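Local coordinates for protein glucanase (Clostridium thermocellum, PDB 5GXX) that probably hydrolyses internal beta-1,4-glucosidic bonds of cellulose as a family 9 endoglucanase of the cellulosome, at residues A[5-10]-A[331-336]; A[311-316]-A[422-427]. The protein carries 1 engineered substitution. All blocks are in the same frame, centred on the assembly; numbering follows the deposited sequence.

Interaction 1: residues A[5-10]-A[331-336]; sequences YNYAEA and FAKSQI
With CG opposite the carbonyl carbon (chi1 -58°), Tyr7 sends its ring across to helix 322-340, while Lys333 extends through three near-trans torsions and then bends at chi4 (-76°) to meet it. Within the (alpha/alpha)6 barrel fold of family 9 glycoside hydrolases, helix 7-20, the first of the chain, meets helix 322-340. The two side chains cross at about a right angle, and Tyr7 OH lies 3.2 Å from Lys333 CE. The bond from Lys333 NZ to that hydroxyl is weak; the stronger partner of both is Asp337, one turn beyond Lys333, whose carboxylate forms a salt bridge with the lysine and a hydrogen bond with the tyrosine. Tyrosine suits a buried place with polar partners at its end, and lysine can carry its charge on an apolar chain to a partly exposed one. Ile336, also buried, sets its CG2 obliquely against the ring, 4.3 Å from Tyr7 CE1, where an apolar residue suits the surroundings. At the start of helix 7-20, Asn6 serves as N-cap, its OD1 accepting from Glu9 N with the donor above the carbonyl plane. On one face of the Tyr7 ring, near its rim, sits the backbone oxygen Tyr5 O, 3.4 Å above the plane.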
ATOM      1  N   TYR A   5      38.124  41.747  -6.934  1.00 21.57           N
ATOM      2  CA  TYR A   5      37.829  40.346  -7.198  1.00 18.84           C
ATOM      3  C   TYR A   5      38.336  40.091  -8.599  1.00 17.67           C
ATOM      4  O   TYR A   5      38.562  41.030  -9.363  1.00 18.31           O
ATOM      5  CB  TYR A   5      36.315  40.053  -7.094  1.00 18.04           C
ATOM      6  CG  TYR A   5      35.821  40.252  -5.678  1.00 16.78           C
ATOM      7  CD1 TYR A   5      36.007  39.260  -4.719  1.00 15.26           C
ATOM      8  CD2 TYR A   5      35.241  41.457  -5.285  1.00 15.85           C
ATOM      9  CE1 TYR A   5      35.607  39.448  -3.419  1.00 15.30           C
ATOM     10  CE2 TYR A   5      34.836  41.655  -3.957  1.00 13.92           C
ATOM     11  CZ  TYR A   5      35.041  40.645  -3.037  1.00 14.65           C
ATOM     12  OH  TYR A   5      34.666  40.812  -1.729  1.00 18.80           O
ATOM     13  N   ASN A   6      38.482  38.812  -8.934  1.00 18.58           N
ATOM     14  CA  ASN A   6      38.748  38.435 -10.313  1.00 17.18           C
ATOM     15  C   ASN A   6      37.428  38.451 -11.076  1.00 15.38           C
ATOM     16  O   ASN A   6      36.739  37.438 -11.146  1.00 16.90           O
ATOM     17  CB  ASN A   6      39.415  37.061 -10.395  1.00 17.87           C
ATOM     18  CG  ASN A   6      39.851  36.717 -11.810  1.00 16.59           C
ATOM     19  OD1 ASN A   6      39.446  37.354 -12.786  1.00 19.93           O
ATOM     20  ND2 ASN A   6      40.686  35.691 -11.919  1.00 20.08           N
ATOM     21  N   TYR A   7      37.072  39.628 -11.580  1.00 15.18           N
ATOM     22  CA  TYR A   7      35.824  39.833 -12.312  1.00 13.34           C
ATOM     23  C   TYR A   7      35.768  39.021 -13.598  1.00 14.46           C
ATOM     24  O   TYR A   7      34.685  38.602 -13.994  1.00 13.74           O
ATOM     25  CB  TYR A   7      35.563  41.312 -12.623  1.00 13.27           C
ATOM     26  CG  TYR A   7      35.510  42.184 -11.384  1.00 13.54           C
ATOM     27  CD1 TYR A   7      34.439  42.098 -10.490  1.00 11.36           C
ATOM     28  CD2 TYR A   7      36.519  43.113 -11.128  1.00 13.52           C
ATOM     29  CE1 TYR A   7      34.396  42.911  -9.363  1.00 12.79           C
ATOM     30  CE2 TYR A   7      36.485  43.927  -9.996  1.00 13.79           C
ATOM     31  CZ  TYR A   7      35.437  43.806  -9.116  1.00 12.44           C
ATOM     32  OH  TYR A   7      35.411  44.629  -8.011  1.00 14.09           O
ATOM     33  N   ALA A   8      36.920  38.764 -14.222  1.00 14.60           N
ATOM     34  CA  ALA A   8      36.954  37.910 -15.410  1.00 14.51           C
ATOM     35  C   ALA A   8      36.515  36.483 -15.101  1.00 13.82           C
ATOM     36  O   ALA A   8      35.784  35.878 -15.877  1.00 14.04           O
ATOM     37  CB  ALA A   8      38.345  37.898 -16.057  1.00 15.58           C
ATOM     38  N   GLU A   9      36.978  35.946 -13.974  1.00 14.57           N
ATOM     39  CA  GLU A   9      36.565  34.598 -13.558  1.00 14.29           C
ATOM     40  C   GLU A   9      35.087  34.590 -13.175  1.00 13.94           C
ATOM     41  O   GLU A   9      34.355  33.671 -13.535  1.00 13.61           O
ATOM     42  CB  GLU A   9      37.408  34.063 -12.397  1.00 15.96           C
ATOM     43  CG  GLU A   9      37.036  32.639 -11.983  1.00 19.39           C
ATOM     44  CD  GLU A   9      37.728  32.222 -10.703  1.00 25.11           C
ATOM     45  OE1 GLU A   9      38.908  32.602 -10.528  1.00 30.15           O
ATOM     46  OE2 GLU A   9      37.112  31.517  -9.879  1.00 18.89           O
ATOM     47  N   ALA A  10      34.640  35.613 -12.450  1.00 12.88           N
ATOM     48  CA  ALA A  10      33.208  35.738 -12.155  1.00 12.75           C
ATOM     49  C   ALA A  10      32.364  35.755 -13.432  1.00 13.38           C
ATOM     50  O   ALA A  10      31.333  35.078 -13.542  1.00 12.21           O
ATOM     51  CB  ALA A  10      32.966  36.991 -11.350  1.00 12.08           C
ATOM     52  N   PHE A 331      28.213  53.265  -6.311  1.00 10.42           N
ATOM     53  CA  PHE A 331      27.021  52.449  -6.033  1.00 11.51           C
ATOM     54  C   PHE A 331      27.077  51.105  -6.760  1.00 11.16           C
ATOM     55  O   PHE A 331      26.897  50.044  -6.145  1.00 11.88           O
ATOM     56  CB  PHE A 331      25.727  53.191  -6.408  1.00 11.20           C
ATOM     57  CG  PHE A 331      24.556  52.265  -6.597  1.00  9.18           C
ATOM     58  CD1 PHE A 331      23.922  51.698  -5.498  1.00  9.56           C
ATOM     59  CD2 PHE A 331      24.118  51.934  -7.883  1.00  9.97           C
ATOM     60  CE1 PHE A 331      22.882  50.800  -5.677  1.00 11.09           C
ATOM     61  CE2 PHE A 331      23.087  51.023  -8.062  1.00 10.94           C
ATOM     62  CZ  PHE A 331      22.443  50.482  -6.956  1.00 11.64           C
ATOM     63  N   ALA A 332      27.301  51.150  -8.069  1.00 11.42           N
ATOM     64  CA  ALA A 332      27.280  49.931  -8.874  1.00 10.55           C
ATOM     65  C   ALA A 332      28.343  48.937  -8.390  1.00  9.95           C
ATOM     66  O   ALA A 332      28.039  47.769  -8.148  1.00  9.42           O
ATOM     67  CB  ALA A 332      27.490  50.314 -10.344  1.00 11.71           C
ATOM     68  N   LYS A 333      29.580  49.407  -8.228  1.00 10.61           N
ATOM     69  CA  LYS A 333      30.659  48.493  -7.849  1.00 10.61           C
ATOM     70  C   LYS A 333      30.393  47.939  -6.452  1.00 10.27           C
ATOM     71  O   LYS A 333      30.692  46.771  -6.194  1.00 11.70           O
ATOM     72  CB  LYS A 333      32.043  49.166  -7.949  1.00 11.48           C
ATOM     73  CG  LYS A 333      33.204  48.222  -7.623  1.00 13.63           C
ATOM     74  CD  LYS A 333      34.554  48.881  -7.901  1.00 14.03           C
ATOM     75  CE  LYS A 333      35.666  47.840  -7.899  1.00 12.79           C
ATOM     76  NZ  LYS A 333      35.998  47.420  -6.498  1.00 15.05           N
ATOM     77  N   SER A 334      29.798  48.753  -5.582  1.00 11.09           N
ATOM     78  CA  SER A 334      29.525  48.286  -4.231  1.00 12.14           C
ATOM     79  C   SER A 334      28.539  47.121  -4.227  1.00 11.43           C
ATOM     80  O   SER A 334      28.628  46.218  -3.396  1.00 12.35           O
ATOM     81  CB  SER A 334      29.031  49.418  -3.321  1.00 12.87           C
ATOM     82  OG  SER A 334      27.677  49.732  -3.560  1.00 15.73           O
ATOM     83  N   GLN A 335      27.588  47.154  -5.161  1.00 11.31           N
ATOM     84  CA  GLN A 335      26.604  46.068  -5.192  1.00 10.24           C
ATOM     85  C   GLN A 335      27.171  44.781  -5.779  1.00 10.23           C
ATOM     86  O   GLN A 335      26.913  43.691  -5.270  1.00 10.89           O
ATOM     87  CB  GLN A 335      25.345  46.473  -5.966  1.00  9.13           C
ATOM     88  CG  GLN A 335      24.674  47.713  -5.376  1.00  8.65           C
ATOM     89  CD  GLN A 335      24.347  47.564  -3.905  1.00 11.03           C
ATOM     90  OE1 GLN A 335      23.453  46.802  -3.533  1.00 11.35           O
ATOM     91  NE2 GLN A 335      25.053  48.306  -3.068  1.00 11.06           N
ATOM     92  N   ILE A 336      27.954  44.904  -6.844  1.00 11.10           N
ATOM     93  CA  ILE A 336      28.610  43.724  -7.376  1.00 10.46           C
ATOM     94  C   ILE A 336      29.565  43.121  -6.341  1.00 10.41           C
ATOM     95  O   ILE A 336      29.579  41.911  -6.125  1.00 11.31           O
ATOM     96  CB  ILE A 336      29.348  44.036  -8.709  1.00 11.82           C
ATOM     97  CG1 ILE A 336      28.381  44.581  -9.780  1.00 12.00           C
ATOM     98  CG2 ILE A 336      30.139  42.798  -9.173  1.00 11.59           C
ATOM     99  CD1 ILE A 336      27.143  43.717 -10.027  1.00 15.10           C
TER

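Interaction 2: residues A[311-316]-A[422-427]; sequences LAFVYA and LCRLTA
Arg424 lays its aliphatic stem over one face of Phe313, and these two residues also mark the nearest approach of the backbones, with Phe313 CA and Arg424 CA 7.3 Å apart. Along 422-427, Leu422 is turned from the partner helix and Cys423 packs on Tyr75. At Arg424, CG lies opposite the backbone N (chi1 177°), which carries it out over the ring in a CH-pi contact: CG is 3.7 Å from the centroid of the Phe313 ring and 21° off its normal. A bend at chi2 then turns the chain along helix 301-318, and the guanidinium plane ends 25° from that of the ring. Its NE forms a salt bridge with Asp317 and its NH1 another with Glu428, so arginine can give methylenes to the aromatic face while its charge is met by two acids. Leu425 follows, crossing Phe313 at about a right angle; its CG is 3.7 Å from Phe313 CZ, and both methyls also touch that far end of the ring. A branched apolar side chain suits this place, since Phe313, Tyr7 and Ile336 around it are buried. Thr426 faces helix 7-20, and its OG1 hydrogen bonds to Gly430 O. Helices 301-318 and 412-429 thus pack through the aromatic side chain of Phe313 within the (alpha/alpha)6 barrel fold of family 9 glycoside hydrolases.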
ATOM      1  N   LEU A 311      22.745  49.175 -14.869  1.00 13.13           N
ATOM      2  CA  LEU A 311      22.170  50.433 -15.344  1.00 12.26           C
ATOM      3  C   LEU A 311      22.976  51.648 -14.901  1.00 13.11           C
ATOM      4  O   LEU A 311      23.165  52.591 -15.680  1.00 13.56           O
ATOM      5  CB  LEU A 311      20.745  50.598 -14.836  1.00 12.87           C
ATOM      6  CG  LEU A 311      19.629  50.093 -15.754  1.00 13.53           C
ATOM      7  CD1 LEU A 311      19.720  48.592 -16.006  1.00 14.81           C
ATOM      8  CD2 LEU A 311      18.256  50.455 -15.204  1.00 14.59           C
ATOM      9  N   ALA A 312      23.449  51.611 -13.651  1.00 11.31           N
ATOM     10  CA  ALA A 312      24.248  52.701 -13.093  1.00 12.18           C
ATOM     11  C   ALA A 312      25.585  52.854 -13.814  1.00 12.08           C
ATOM     12  O   ALA A 312      25.983  53.986 -14.110  1.00 13.39           O
ATOM     13  CB  ALA A 312      24.434  52.515 -11.583  1.00  9.20           C
ATOM     14  N   PHE A 313      26.244  51.743 -14.137  1.00 13.50           N
ATOM     15  CA  PHE A 313      27.487  51.805 -14.909  1.00 13.54           C
ATOM     16  C   PHE A 313      27.215  52.416 -16.289  1.00 14.77           C
ATOM     17  O   PHE A 313      27.965  53.281 -16.749  1.00 15.44           O
ATOM     18  CB  PHE A 313      28.110  50.413 -15.108  1.00 13.59           C
ATOM     19  CG  PHE A 313      28.874  49.852 -13.924  1.00 14.42           C
ATOM     20  CD1 PHE A 313      29.816  50.591 -13.207  1.00 11.93           C
ATOM     21  CD2 PHE A 313      28.699  48.518 -13.583  1.00 13.40           C
ATOM     22  CE1 PHE A 313      30.518  50.029 -12.144  1.00 13.79           C
ATOM     23  CE2 PHE A 313      29.425  47.918 -12.550  1.00 11.79           C
ATOM     24  CZ  PHE A 313      30.342  48.674 -11.823  1.00 12.07           C
ATOM     25  N   VAL A 314      26.176  51.937 -16.973  1.00 13.86           N
ATOM     26  CA  VAL A 314      25.875  52.415 -18.323  1.00 13.61           C
ATOM     27  C   VAL A 314      25.567  53.913 -18.291  1.00 15.05           C
ATOM     28  O   VAL A 314      26.062  54.680 -19.119  1.00 15.62           O
ATOM     29  CB  VAL A 314      24.729  51.613 -18.985  1.00 13.30           C
ATOM     30  CG1 VAL A 314      24.297  52.281 -20.301  1.00 15.57           C
ATOM     31  CG2 VAL A 314      25.131  50.172 -19.265  1.00 13.43           C
ATOM     32  N   TYR A 315      24.790  54.346 -17.304  1.00 14.31           N
ATOM     33  CA  TYR A 315      24.433  55.747 -17.204  1.00 16.07           C
ATOM     34  C   TYR A 315      25.659  56.597 -16.859  1.00 16.18           C
ATOM     35  O   TYR A 315      25.919  57.615 -17.505  1.00 16.18           O
ATOM     36  CB  TYR A 315      23.291  55.979 -16.212  1.00 14.99           C
ATOM     37  CG  TYR A 315      22.845  57.425 -16.276  1.00 12.95           C
ATOM     38  CD1 TYR A 315      22.222  57.931 -17.432  1.00 13.87           C
ATOM     39  CD2 TYR A 315      23.071  58.296 -15.202  1.00 12.50           C
ATOM     40  CE1 TYR A 315      21.861  59.260 -17.528  1.00 14.78           C
ATOM     41  CE2 TYR A 315      22.687  59.638 -15.285  1.00 15.25           C
ATOM     42  CZ  TYR A 315      22.079  60.101 -16.445  1.00 15.60           C
ATOM     43  OH  TYR A 315      21.688  61.417 -16.558  1.00 17.23           O
ATOM     44  N   ALA A 316      26.429  56.172 -15.867  1.00 16.34           N
ATOM     45  CA  ALA A 316      27.639  56.907 -15.497  1.00 17.57           C
ATOM     46  C   ALA A 316      28.595  57.042 -16.678  1.00 18.33           C
ATOM     47  O   ALA A 316      29.183  58.096 -16.891  1.00 16.83           O
ATOM     48  CB  ALA A 316      28.339  56.227 -14.330  1.00 17.28           C
ATOM     49  N   LEU A 422      29.437  42.593 -14.611  1.00 11.38           N
ATOM     50  CA  LEU A 422      30.753  41.949 -14.618  1.00 13.40           C
ATOM     51  C   LEU A 422      31.528  42.280 -15.898  1.00 14.61           C
ATOM     52  O   LEU A 422      32.748  42.463 -15.857  1.00 15.92           O
ATOM     53  CB  LEU A 422      30.658  40.434 -14.425  1.00 13.23           C
ATOM     54  CG  LEU A 422      30.113  39.955 -13.081  1.00 12.32           C
ATOM     55  CD1 LEU A 422      29.774  38.455 -13.122  1.00 12.59           C
ATOM     56  CD2 LEU A 422      31.112  40.269 -11.959  1.00 14.34           C
ATOM     57  N   CYS A 423      30.833  42.364 -17.023  1.00 14.08           N
ATOM     58  CA  CYS A 423      31.485  42.851 -18.246  1.00 15.00           C
ATOM     59  C   CYS A 423      32.127  44.222 -18.024  1.00 15.20           C
ATOM     60  O   CYS A 423      33.283  44.423 -18.399  1.00 15.22           O
ATOM     61  CB  CYS A 423      30.506  42.955 -19.413  1.00 14.14           C
ATOM     62  SG  CYS A 423      30.029  41.376 -20.119  1.00 14.20           S
ATOM     63  N   ARG A 424      31.401  45.163 -17.422  1.00 13.65           N
ATOM     64  CA  ARG A 424      31.958  46.483 -17.144  1.00 14.10           C
ATOM     65  C   ARG A 424      33.188  46.403 -16.239  1.00 14.43           C
ATOM     66  O   ARG A 424      34.203  47.077 -16.478  1.00 14.51           O
ATOM     67  CB  ARG A 424      30.889  47.374 -16.499  1.00 14.05           C
ATOM     68  CG  ARG A 424      31.372  48.768 -16.102  1.00 14.13           C
ATOM     69  CD  ARG A 424      32.031  49.501 -17.274  1.00 15.09           C
ATOM     70  NE  ARG A 424      32.355  50.864 -16.863  1.00 15.58           N
ATOM     71  CZ  ARG A 424      33.376  51.172 -16.060  1.00 16.40           C
ATOM     72  NH1 ARG A 424      34.212  50.240 -15.602  1.00 18.51           N
ATOM     73  NH2 ARG A 424      33.571  52.439 -15.712  1.00 19.93           N
ATOM     74  N   LEU A 425      33.116  45.578 -15.195  1.00 13.23           N
ATOM     75  CA  LEU A 425      34.211  45.543 -14.233  1.00 14.68           C
ATOM     76  C   LEU A 425      35.449  44.838 -14.777  1.00 15.86           C
ATOM     77  O   LEU A 425      36.577  45.270 -14.519  1.00 15.98           O
ATOM     78  CB  LEU A 425      33.731  44.959 -12.905  1.00 13.26           C
ATOM     79  CG  LEU A 425      32.933  45.995 -12.108  1.00 11.54           C
ATOM     80  CD1 LEU A 425      31.989  45.312 -11.120  1.00 12.08           C
ATOM     81  CD2 LEU A 425      33.847  47.017 -11.411  1.00 13.18           C
ATOM     82  N   THR A 426      35.263  43.771 -15.547  1.00 15.44           N
ATOM     83  CA  THR A 426      36.432  43.105 -16.115  1.00 18.07           C
ATOM     84  C   THR A 426      37.043  43.973 -17.208  1.00 18.98           C
ATOM     85  O   THR A 426      38.268  44.000 -17.356  1.00 19.58           O
ATOM     86  CB  THR A 426      36.157  41.668 -16.593  1.00 18.83           C
ATOM     87  OG1 THR A 426      37.405  41.008 -16.845  1.00 22.12           O
ATOM     88  CG2 THR A 426      35.333  41.654 -17.860  1.00 18.34           C
ATOM     89  N   ALA A 427      36.213  44.715 -17.934  1.00 16.70           N
ATOM     90  CA  ALA A 427      36.737  45.663 -18.911  1.00 18.64           C
ATOM     91  C   ALA A 427      37.723  46.610 -18.247  1.00 19.14           C
ATOM     92  O   ALA A 427      38.802  46.889 -18.788  1.00 20.16           O
ATOM     93  CB  ALA A 427      35.595  46.452 -19.543  1.00 17.45           C
TER

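Interactions 1 and 2 lie about 10 Å apart, centre to centre, in the helical catalytic domain. Their segments alternate along the chain: 5-10, 311-316, 331-336, then 422-427. Helices 301-318 and 322-340 are consecutive, and helix 412-429 touches both of them as well as helix 7-20, so four helices share one apolar core. Leu425 joins the two contacts directly, with its CB 3.6 Å from Tyr7 CG and its CD1 3.7 Å from Ile336 CG2. A second bridge is made by Ala332 CB, 3.5 Å from Phe313 CE1. The beginning of the chain is thereby held against helices that come some 300 to 420 residues later.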